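Local coordinates for acyl-coenzyme A oxidase 3 (Yarrowia lipolytica, PDB 5YS9), which catalyses the FAD-dependent oxidation of acyl-CoA to trans-2-enoyl-CoA in peroxisomal beta-oxidation, passing the electrons to oxygen to form hydrogen peroxide, at residues L461-G466 with Q548-C553; A409-F414 with I556-H561; T415-A420 with D457-C462. All blocks are in the same frame, centred on the assembly; numbering follows the deposited sequence.

Interaction 1 (L461-G466 with Q548-C553)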
loop_
_atom_site.group_PDB
_atom_site.type_symbol
_atom_site.label_atom_id
_atom_site.label_comp_id
_atom_site.label_asym_id
_atom_site.label_seq_id
_atom_site.Cartn_x
_atom_site.Cartn_y
_atom_site.Cartn_z
ATOM N N LEU A 461 -5.711 17.465 6.564
ATOM C CA LEU A 461 -7.129 17.513 6.983
ATOM C C LEU A 461 -7.323 17.028 8.431
ATOM O O LEU A 461 -8.055 17.657 9.191
ATOM C CB LEU A 461 -8.029 16.700 6.058
ATOM C CG LEU A 461 -8.143 17.179 4.616
ATOM C CD1 LEU A 461 -8.916 16.163 3.775
ATOM C CD2 LEU A 461 -8.814 18.542 4.520
ATOM N N CYS A 462 -6.654 15.935 8.807
ATOM C CA CYS A 462 -6.785 15.390 10.153
ATOM C C CYS A 462 -6.275 16.361 11.233
ATOM O O CYS A 462 -6.895 16.490 12.295
ATOM C CB CYS A 462 -6.092 14.018 10.284
ATOM S SG CYS A 462 -6.907 12.629 9.429
ATOM N N LEU A 463 -5.166 17.033 10.969
ATOM C CA LEU A 463 -4.628 18.018 11.917
ATOM C C LEU A 463 -5.502 19.279 12.042
ATOM O O LEU A 463 -5.581 19.838 13.122
ATOM C CB LEU A 463 -3.195 18.418 11.570
ATOM C CG LEU A 463 -2.149 17.304 11.634
ATOM C CD1 LEU A 463 -0.788 17.822 11.160
ATOM C CD2 LEU A 463 -1.993 16.663 13.005
ATOM N N SER A 464 -6.139 19.715 10.955
ATOM C CA SER A 464 -7.069 20.829 10.997
ATOM C C SER A 464 -8.296 20.465 11.738
ATOM O O SER A 464 -8.792 21.252 12.522
ATOM C CB SER A 464 -7.533 21.247 9.617
ATOM O OG SER A 464 -6.426 21.610 8.867
ATOM N N MET A 465 -8.836 19.295 11.441
ATOM C CA MET A 465 -10.045 18.927 12.089
ATOM C C MET A 465 -9.789 18.701 13.571
ATOM O O MET A 465 -10.640 19.058 14.354
ATOM C CB MET A 465 -10.762 17.775 11.385
ATOM C CG MET A 465 -11.176 16.633 12.290
ATOM S SD MET A 465 -12.661 15.844 11.771
ATOM C CE MET A 465 -12.291 14.242 12.427
ATOM N N GLY A 466 -8.621 18.149 13.926
ATOM C CA GLY A 466 -8.173 17.963 15.333
ATOM C C GLY A 466 -8.047 19.253 16.128
ATOM O O GLY A 466 -8.481 19.325 17.255
ATOM N N GLN A 548 0.211 15.309 17.966
ATOM C CA GLN A 548 -0.211 13.926 18.158
ATOM C C GLN A 548 -1.652 13.907 18.714
ATOM O O GLN A 548 -2.493 13.148 18.223
ATOM C CB GLN A 548 0.783 13.166 19.057
ATOM C CG GLN A 548 0.359 11.768 19.546
ATOM C CD GLN A 548 0.161 10.730 18.417
ATOM O OE1 GLN A 548 0.335 11.023 17.222
ATOM N NE2 GLN A 548 -0.218 9.504 18.803
ATOM N N GLN A 549 -1.947 14.759 19.697
ATOM C CA GLN A 549 -3.281 14.794 20.306
ATOM C C GLN A 549 -4.316 15.254 19.268
ATOM O O GLN A 549 -5.367 14.649 19.151
ATOM C CB GLN A 549 -3.316 15.698 21.548
ATOM C CG GLN A 549 -2.520 15.197 22.750
ATOM C CD GLN A 549 -1.012 15.381 22.643
ATOM O OE1 GLN A 549 -0.517 16.036 21.744
ATOM N NE2 GLN A 549 -0.281 14.782 23.564
ATOM N N ARG A 550 -4.012 16.275 18.477
ATOM C CA ARG A 550 -4.976 16.710 17.437
ATOM C C ARG A 550 -5.324 15.634 16.411
ATOM O O ARG A 550 -6.491 15.472 16.046
ATOM C CB ARG A 550 -4.452 17.912 16.669
ATOM C CG ARG A 550 -4.616 19.223 17.395
ATOM C CD ARG A 550 -4.183 20.345 16.473
ATOM N NE ARG A 550 -2.727 20.411 16.291
ATOM C CZ ARG A 550 -2.116 20.777 15.155
ATOM N NH1 ARG A 550 -2.802 21.044 14.049
ATOM N NH2 ARG A 550 -0.789 20.811 15.104
ATOM N N PHE A 551 -4.290 14.927 15.936
ATOM C CA PHE A 551 -4.449 13.784 15.061
ATOM C C PHE A 551 -5.287 12.676 15.695
ATOM O O PHE A 551 -6.217 12.158 15.054
ATOM C CB PHE A 551 -3.084 13.190 14.596
ATOM C CG PHE A 551 -3.242 12.158 13.505
ATOM C CD1 PHE A 551 -3.460 10.840 13.810
ATOM C CD2 PHE A 551 -3.290 12.545 12.180
ATOM C CE1 PHE A 551 -3.672 9.902 12.825
ATOM C CE2 PHE A 551 -3.506 11.610 11.174
ATOM C CZ PHE A 551 -3.701 10.289 11.504
ATOM N N GLN A 552 -4.947 12.302 16.931
ATOM C CA GLN A 552 -5.717 11.289 17.688
ATOM C C GLN A 552 -7.216 11.688 17.841
ATOM O O GLN A 552 -8.132 10.877 17.579
ATOM C CB GLN A 552 -5.074 11.026 19.063
ATOM C CG GLN A 552 -3.861 10.124 19.074
ATOM C CD GLN A 552 -4.241 8.661 18.886
ATOM O OE1 GLN A 552 -3.833 8.030 17.897
ATOM N NE2 GLN A 552 -5.041 8.116 19.825
ATOM N N CYS A 553 -7.465 12.932 18.233
ATOM C CA CYS A 553 -8.828 13.435 18.279
ATOM C C CYS A 553 -9.540 13.280 16.954
ATOM O O CYS A 553 -10.667 12.795 16.918
ATOM C CB CYS A 553 -8.855 14.882 18.726
ATOM S SG CYS A 553 -8.391 15.114 20.469
#

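Interaction 2 (A409-F414 with I556-H561)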
loop_
_atom_site.group_PDB
_atom_site.type_symbol
_atom_site.label_atom_id
_atom_site.label_comp_id
_atom_site.label_asym_id
_atom_site.label_seq_id
_atom_site.Cartn_x
_atom_site.Cartn_y
_atom_site.Cartn_z
ATOM N N ALA A 409 -14.005 16.402 6.927
ATOM C CA ALA A 409 -12.595 16.266 6.684
ATOM C C ALA A 409 -12.096 14.936 7.189
ATOM O O ALA A 409 -11.383 14.256 6.489
ATOM C CB ALA A 409 -11.836 17.396 7.342
ATOM N N GLY A 410 -12.513 14.535 8.378
ATOM C CA GLY A 410 -12.053 13.265 8.926
ATOM C C GLY A 410 -12.549 12.051 8.167
ATOM O O GLY A 410 -11.795 11.122 7.895
ATOM N N LEU A 411 -13.824 12.076 7.819
ATOM C CA LEU A 411 -14.420 11.008 7.045
ATOM C C LEU A 411 -13.737 10.816 5.680
ATOM O O LEU A 411 -13.439 9.690 5.304
ATOM C CB LEU A 411 -15.894 11.285 6.834
ATOM C CG LEU A 411 -16.980 10.590 7.675
ATOM C CD1 LEU A 411 -16.551 9.858 8.894
ATOM C CD2 LEU A 411 -18.049 11.607 8.064
ATOM N N LYS A 412 -13.516 11.902 4.950
ATOM C CA LYS A 412 -12.727 11.849 3.722
ATOM C C LYS A 412 -11.352 11.205 3.979
ATOM O O LYS A 412 -10.984 10.277 3.273
ATOM C CB LYS A 412 -12.537 13.236 3.081
ATOM C CG LYS A 412 -11.839 13.164 1.735
ATOM C CD LYS A 412 -10.325 13.290 1.831
ATOM C CE LYS A 412 -9.709 13.261 0.454
ATOM N NZ LYS A 412 -8.236 13.427 0.523
ATOM N N ALA A 413 -10.625 11.697 4.991
ATOM C CA ALA A 413 -9.271 11.214 5.265
ATOM C C ALA A 413 -9.256 9.727 5.496
ATOM O O ALA A 413 -8.584 9.004 4.765
ATOM C CB ALA A 413 -8.632 11.918 6.440
ATOM N N PHE A 414 -10.055 9.287 6.466
ATOM C CA PHE A 414 -10.036 7.892 6.910
ATOM C C PHE A 414 -10.674 6.871 5.973
ATOM O O PHE A 414 -10.199 5.732 5.901
ATOM C CB PHE A 414 -10.566 7.775 8.358
ATOM C CG PHE A 414 -9.577 8.299 9.367
ATOM C CD1 PHE A 414 -8.450 7.555 9.681
ATOM C CD2 PHE A 414 -9.721 9.576 9.933
ATOM C CE1 PHE A 414 -7.505 8.037 10.583
ATOM C CE2 PHE A 414 -8.783 10.076 10.835
ATOM C CZ PHE A 414 -7.662 9.312 11.154
ATOM N N ILE A 556 -10.236 9.469 16.579
ATOM C CA ILE A 556 -11.224 8.838 17.440
ATOM C C ILE A 556 -12.616 9.355 17.120
ATOM O O ILE A 556 -13.572 8.593 17.057
ATOM C CB ILE A 556 -10.872 8.941 18.938
ATOM C CG1 ILE A 556 -9.578 8.191 19.219
ATOM C CG2 ILE A 556 -11.953 8.288 19.784
ATOM C CD1 ILE A 556 -8.701 8.835 20.280
ATOM N N HIS A 557 -12.720 10.638 16.870
ATOM C CA HIS A 557 -14.005 11.207 16.507
ATOM C C HIS A 557 -14.582 10.631 15.189
ATOM O O HIS A 557 -15.786 10.375 15.093
ATOM C CB HIS A 557 -13.851 12.734 16.449
ATOM C CG HIS A 557 -15.007 13.453 15.832
ATOM N ND1 HIS A 557 -16.165 13.726 16.520
ATOM C CD2 HIS A 557 -15.154 14.003 14.600
ATOM C CE1 HIS A 557 -16.981 14.406 15.729
ATOM N NE2 HIS A 557 -16.382 14.603 14.566
ATOM N N THR A 558 -13.725 10.462 14.179
ATOM C CA THR A 558 -14.127 9.884 12.914
ATOM C C THR A 558 -14.573 8.420 13.109
ATOM O O THR A 558 -15.581 7.966 12.556
ATOM C CB THR A 558 -12.985 10.023 11.885
ATOM O OG1 THR A 558 -12.621 11.413 11.773
ATOM C CG2 THR A 558 -13.421 9.509 10.482
ATOM N N ARG A 559 -13.857 7.682 13.934
ATOM C CA ARG A 559 -14.225 6.309 14.151
ATOM C C ARG A 559 -15.606 6.145 14.794
ATOM O O ARG A 559 -16.426 5.266 14.410
ATOM C CB ARG A 559 -13.164 5.621 15.019
ATOM C CG ARG A 559 -13.184 4.122 14.894
ATOM C CD ARG A 559 -13.484 3.725 13.445
ATOM N NE ARG A 559 -12.971 2.421 13.153
ATOM C CZ ARG A 559 -11.778 2.157 12.665
ATOM N NH1 ARG A 559 -10.924 3.092 12.405
ATOM N NH2 ARG A 559 -11.436 0.910 12.464
ATOM N N LYS A 560 -15.830 7.001 15.774
ATOM C CA LYS A 560 -17.071 7.093 16.481
ATOM C C LYS A 560 -18.169 7.518 15.529
ATOM O O LYS A 560 -19.248 6.971 15.568
ATOM C CB LYS A 560 -16.914 8.061 17.653
ATOM C CG LYS A 560 -18.208 8.502 18.297
ATOM C CD LYS A 560 -18.526 9.941 17.959
ATOM C CE LYS A 560 -19.837 10.048 17.218
ATOM N NZ LYS A 560 -19.830 11.192 16.274
ATOM N N HIS A 561 -17.887 8.464 14.645
ATOM C CA HIS A 561 -18.893 8.826 13.628
ATOM C C HIS A 561 -19.316 7.672 12.664
ATOM O O HIS A 561 -20.501 7.524 12.357
ATOM C CB HIS A 561 -18.512 10.127 12.867
ATOM C CG HIS A 561 -19.701 10.812 12.269
ATOM N ND1 HIS A 561 -20.743 11.294 13.038
ATOM C CD2 HIS A 561 -20.055 11.023 10.978
ATOM C CE1 HIS A 561 -21.675 11.796 12.244
ATOM N NE2 HIS A 561 -21.280 11.646 10.990
#

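Interaction 3 (T415-A420 with D457-C462). With FAD (flavin-adenine dinucleotide), chain C.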
loop_
_atom_site.group_PDB
_atom_site.type_symbol
_atom_site.label_atom_id
_atom_site.label_comp_id
_atom_site.label_asym_id
_atom_site.label_seq_id
_atom_site.Cartn_x
_atom_site.Cartn_y
_atom_site.Cartn_z
ATOM N N THR A 415 -11.730 7.266 5.264
ATOM C CA THR A 415 -12.358 6.385 4.317
ATOM C C THR A 415 -11.458 6.240 3.081
ATOM O O THR A 415 -11.411 5.193 2.458
ATOM C CB THR A 415 -13.833 6.773 3.934
ATOM O OG1 THR A 415 -13.909 8.060 3.287
ATOM C CG2 THR A 415 -14.735 6.741 5.130
ATOM N N THR A 416 -10.728 7.279 2.712
ATOM C CA THR A 416 -9.789 7.106 1.612
ATOM C C THR A 416 -8.634 6.196 2.012
ATOM O O THR A 416 -8.358 5.238 1.285
ATOM C CB THR A 416 -9.351 8.418 0.949
ATOM O OG1 THR A 416 -8.738 9.309 1.884
ATOM C CG2 THR A 416 -10.558 9.054 0.327
ATOM N N TRP A 417 -7.999 6.449 3.157
ATOM C CA TRP A 417 -6.970 5.534 3.659
ATOM C C TRP A 417 -7.469 4.087 3.845
ATOM O O TRP A 417 -6.765 3.130 3.507
ATOM C CB TRP A 417 -6.393 5.996 4.993
ATOM C CG TRP A 417 -5.300 6.994 4.949
ATOM C CD1 TRP A 417 -4.267 7.105 4.019
ATOM C CD2 TRP A 417 -5.088 8.014 5.896
ATOM N NE1 TRP A 417 -3.449 8.149 4.349
ATOM C CE2 TRP A 417 -3.910 8.712 5.511
ATOM C CE3 TRP A 417 -5.770 8.417 7.053
ATOM C CZ2 TRP A 417 -3.410 9.790 6.246
ATOM C CZ3 TRP A 417 -5.254 9.496 7.788
ATOM C CH2 TRP A 417 -4.095 10.165 7.370
ATOM N N THR A 418 -8.665 3.942 4.390
ATOM C CA THR A 418 -9.233 2.645 4.600
ATOM C C THR A 418 -9.452 1.897 3.274
ATOM O O THR A 418 -9.121 0.720 3.200
ATOM C CB THR A 418 -10.526 2.727 5.427
ATOM O OG1 THR A 418 -10.183 3.120 6.760
ATOM C CG2 THR A 418 -11.186 1.355 5.514
ATOM N N CYS A 419 -9.961 2.588 2.244
ATOM C CA CYS A 419 -10.127 1.989 0.945
ATOM C C CYS A 419 -8.777 1.455 0.418
ATOM O O CYS A 419 -8.713 0.350 -0.116
ATOM C CB CYS A 419 -10.810 2.952 -0.075
ATOM S SG CYS A 419 -10.964 2.266 -1.772
ATOM N N ALA A 420 -7.718 2.242 0.587
ATOM C CA ALA A 420 -6.372 1.810 0.232
ATOM C C ALA A 420 -6.009 0.555 0.983
ATOM O O ALA A 420 -5.527 -0.389 0.393
ATOM C CB ALA A 420 -5.341 2.922 0.460
ATOM N N ASP A 457 -4.782 17.061 1.587
ATOM C CA ASP A 457 -3.908 16.012 2.060
ATOM C C ASP A 457 -4.518 15.424 3.304
ATOM O O ASP A 457 -4.943 16.139 4.180
ATOM C CB ASP A 457 -2.531 16.583 2.374
ATOM C CG ASP A 457 -1.619 15.581 2.996
ATOM O OD1 ASP A 457 -1.009 14.803 2.268
ATOM O OD2 ASP A 457 -1.501 15.572 4.214
ATOM N N ASN A 458 -4.536 14.110 3.390
ATOM C CA ASN A 458 -5.223 13.455 4.494
ATOM C C ASN A 458 -4.702 13.875 5.877
ATOM O O ASN A 458 -5.513 14.109 6.804
ATOM C CB ASN A 458 -5.149 11.942 4.339
ATOM C CG ASN A 458 -6.192 11.418 3.400
ATOM O OD1 ASN A 458 -6.810 12.188 2.637
ATOM N ND2 ASN A 458 -6.452 10.107 3.488
ATOM N N ASN A 459 -3.376 13.980 5.993
ATOM C CA ASN A 459 -2.727 14.324 7.245
ATOM C C ASN A 459 -3.016 15.768 7.591
ATOM O O ASN A 459 -3.274 16.077 8.763
ATOM C CB ASN A 459 -1.198 14.047 7.214
ATOM C CG ASN A 459 -0.883 12.562 7.339
ATOM O OD1 ASN A 459 -1.013 11.999 8.420
ATOM N ND2 ASN A 459 -0.528 11.915 6.233
ATOM N N VAL A 460 -3.014 16.639 6.580
ATOM C CA VAL A 460 -3.332 18.035 6.808
ATOM C C VAL A 460 -4.801 18.195 7.195
ATOM O O VAL A 460 -5.092 18.987 8.072
ATOM C CB VAL A 460 -2.959 18.935 5.606
ATOM C CG1 VAL A 460 -3.559 20.335 5.752
ATOM C CG2 VAL A 460 -1.433 19.043 5.501
ATOM N N LEU A 461 -5.711 17.465 6.564
ATOM C CA LEU A 461 -7.129 17.513 6.983
ATOM C C LEU A 461 -7.323 17.028 8.431
ATOM O O LEU A 461 -8.055 17.657 9.191
ATOM C CB LEU A 461 -8.029 16.700 6.058
ATOM C CG LEU A 461 -8.143 17.179 4.616
ATOM C CD1 LEU A 461 -8.916 16.163 3.775
ATOM C CD2 LEU A 461 -8.814 18.542 4.520
ATOM N N CYS A 462 -6.654 15.935 8.807
ATOM C CA CYS A 462 -6.785 15.390 10.153
ATOM C C CYS A 462 -6.275 16.361 11.233
ATOM O O CYS A 462 -6.895 16.490 12.295
ATOM C CB CYS A 462 -6.092 14.018 10.284
ATOM S SG CYS A 462 -6.907 12.629 9.429
HETATM P PA FAD C . 2.072 19.660 0.409
HETATM O O1A FAD C . 3.328 20.430 0.271
HETATM O O2A FAD C . 0.812 20.340 0.784
HETATM O O5B FAD C . 2.351 18.586 1.534
HETATM C C5B FAD C . 3.406 17.651 1.378
HETATM C C4B FAD C . 3.550 16.786 2.613
HETATM O O4B FAD C . 3.826 17.608 3.740
HETATM C C3B FAD C . 2.265 16.058 2.906
HETATM O O3B FAD C . 2.557 14.752 3.361
HETATM C C2B FAD C . 1.662 16.800 4.058
HETATM O O2B FAD C . 1.042 15.877 4.932
HETATM C C1B FAD C . 2.830 17.468 4.736
HETATM N N9A FAD C . 2.352 18.760 5.262
HETATM C C8A FAD C . 1.995 19.840 4.556
HETATM N N7A FAD C . 1.581 20.823 5.372
HETATM C C5A FAD C . 1.666 20.374 6.622
HETATM C C6A FAD C . 1.386 20.903 7.964
HETATM N N6A FAD C . 0.918 22.150 8.138
HETATM N N1A FAD C . 1.611 20.094 9.009
HETATM C C2A FAD C . 2.075 18.850 8.853
HETATM N N3A FAD C . 2.348 18.310 7.671
HETATM C C4A FAD C . 2.170 19.010 6.545
HETATM N N1 FAD C . -4.062 20.158 -8.511
HETATM C C2 FAD C . -4.814 20.959 -9.279
HETATM O O2 FAD C . -4.972 22.131 -8.947
HETATM N N3 FAD C . -5.411 20.552 -10.388
HETATM C C4 FAD C . -5.303 19.315 -10.818
HETATM O O4 FAD C . -5.861 18.974 -11.852
HETATM C C4X FAD C . -4.497 18.371 -10.045
HETATM N N5 FAD C . -4.349 17.113 -10.437
HETATM C C5X FAD C . -3.598 16.277 -9.718
HETATM C C6 FAD C . -3.465 14.987 -10.167
HETATM C C7 FAD C . -2.704 14.092 -9.469
HETATM C C7M FAD C . -2.594 12.689 -9.986
HETATM C C8 FAD C . -2.027 14.522 -8.226
HETATM C C8M FAD C . -1.196 13.558 -7.439
HETATM C C9 FAD C . -2.165 15.815 -7.765
HETATM C C9A FAD C . -2.927 16.714 -8.471
HETATM N N10 FAD C . -3.085 18.033 -8.029
HETATM C C10 FAD C . -3.859 18.879 -8.826
HETATM C "C1'" FAD C . -2.421 18.531 -6.825
HETATM C "C2'" FAD C . -3.005 18.088 -5.496
HETATM O "O2'" FAD C . -4.230 18.776 -5.306
HETATM C "C3'" FAD C . -2.009 18.441 -4.392
HETATM O "O3'" FAD C . -0.878 17.615 -4.599
HETATM C "C4'" FAD C . -2.440 18.256 -2.937
HETATM O "O4'" FAD C . -3.678 18.889 -2.645
HETATM C "C5'" FAD C . -1.441 18.899 -2.004
HETATM O "O5'" FAD C . -0.204 18.230 -2.093
HETATM P P FAD C . 1.167 19.009 -2.213
HETATM O O1P FAD C . 1.929 18.361 -3.301
HETATM O O2P FAD C . 0.881 20.464 -2.253
HETATM O O3P FAD C . 1.878 18.674 -0.838
#

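Interaction 1 (L461-G466 with Q548-C553)
Arg550 supplies the polar link between the two helices: its NH1 donates to Leu463 O over 3.2 Å, with a bent N-H...O angle of 143°. The donor stands above the Leu463 carbonyl plane and the oxygen is tilted from the guanidinium plane. The arginine chain, bent at chi3 (-73°), runs past Gly466, with CG 3.7 Å from Gly466 C. Weak bonds from NE to Phe543 O and from NH2 to Ser547 OG anchor the rest of the group to its own side. A leucine in place of Arg550 would probably leave the Leu463 carbonyl without this donor and loosen the tie between the helices. Backbone meets backbone at Gly466, whose CA lies 3.1 Å from Arg550 O in a CA-H...O contact; a side chain there would collide with that oxygen. The apolar contacts belong to Phe551. Cys462 CB rests 3.6 Å from Phe551 CE2, with Cys462 SG oblique to the ring in a sulfur-aromatic contact, while Leu463 CD2, near the ring plane at its edge, is 4.0 Å from Phe551 CB. Tyr350 of the second subunit stacks on Phe551, and Leu463 also touches FAD. The short axis separation of 7.3 Å and the 93° angle describe a close, glycine-mediated helix crossing, joining helix 458-477 of the C-alpha1 region to helix 547-573 of the C-terminal helical region of acyl-CoA oxidases.

Interaction 2 (A409-F414 with I556-H561)
Thr558 drives its side chain into helix 409-414, packed among Gly410, Leu411 and Phe414. With the methyl anti to the backbone N and the hydroxyl anti to the carbonyl carbon (chi1 -56°), the two branches divide the work. Thr558 OG1 lies 3.4 Å from Gly410 CA, where a side chain on the glycine would strike it, and the hydroxyl is bonded to Ala554 O one turn back in its own helix. Thr558 CG2 presses on Leu411 CD1 at 3.5 Å and comes obliquely to the Phe414 ring, 3.7 Å from CD2. That ring, partly exposed, also packs on Cys462 of helix 458-477. Beyond this tight centre the contact thins. Towards His561 it is carried by one methyl, Leu411 CD2, set at the imidazole edge 3.6 Å from His561 CD2, the two side chains crossing at about a right angle. This looser flank is thus held by a single apolar touch. Two helices crossing at nearly a right angle (86°), their axes 9.2 Å apart at closest approach and a threonine seated over a glycine, form a buried apolar junction between the C-alpha1 and C-terminal helical parts of the acyl-CoA oxidase fold.

Interaction 3 (T415-A420 with D457-C462)
Asp457 OD2 is gripped by three donors: the FAD ribose hydroxyl O2B at 2.7 Å, Val460 N at 3.0 Å on the anti lone pair, and, weakly, Asn459 N. The carboxylate thereby N-caps helix 458-477 and ties that helix start to the cofactor. Val460 CG2 adds a touch on the adenine, 3.5 Å from FAD N7A. The next residue makes the crossing to helix 415-420. Asn458 lies over one face of the Trp417 indole: its CB is 3.7 Å from the six-membered ring centroid in a CH-pi contact, and ND2 stands above the same face, the amide plane 84° from the ring. Swung beside its backbone N (chi1 -82°), this amide also brings ND2 to 2.9 Å from Thr416 OG1. That hydroxyl is bonded to Lys412 O, and Asn458 OD1 takes a bond from Lys412 NZ. At the indole edge Asn459 ND2 sits 3.6 Å from Trp417 CZ2. Cys462 SG approaches CZ3 obliquely. Trp417 NE1 donates to Gln428 OE1 of the second subunit, whose Gln428 O also bonds FAD. Around the two helices, at 142° to each other, helix 300-330 packs on Thr416, and helix 547-573 brings Phe551 against Trp417 and Asn459.

In the fold
All three contacts are buried and together join three helices pairwise: 458-477 with 547-573 in interaction 1, 391-428 with 547-573 in interaction 2, and 391-428 with 458-477 in interaction 3. The two that involve helix 547-573 are near-perpendicular crossings relieved by a glycine, whereas the third is closer to antiparallel and more widely spaced, bridged by the Trp417 indole and asparagine side chains. Cys462, shared by interactions 1 and 3, also packs on Ala413 and Phe414 of interaction 2. Chemistry follows place: interaction 2, untouched by the other subunit, is apolar across its helices, while interactions 1 and 3, which border FAD and the second subunit, mix aromatic packing with polar groups.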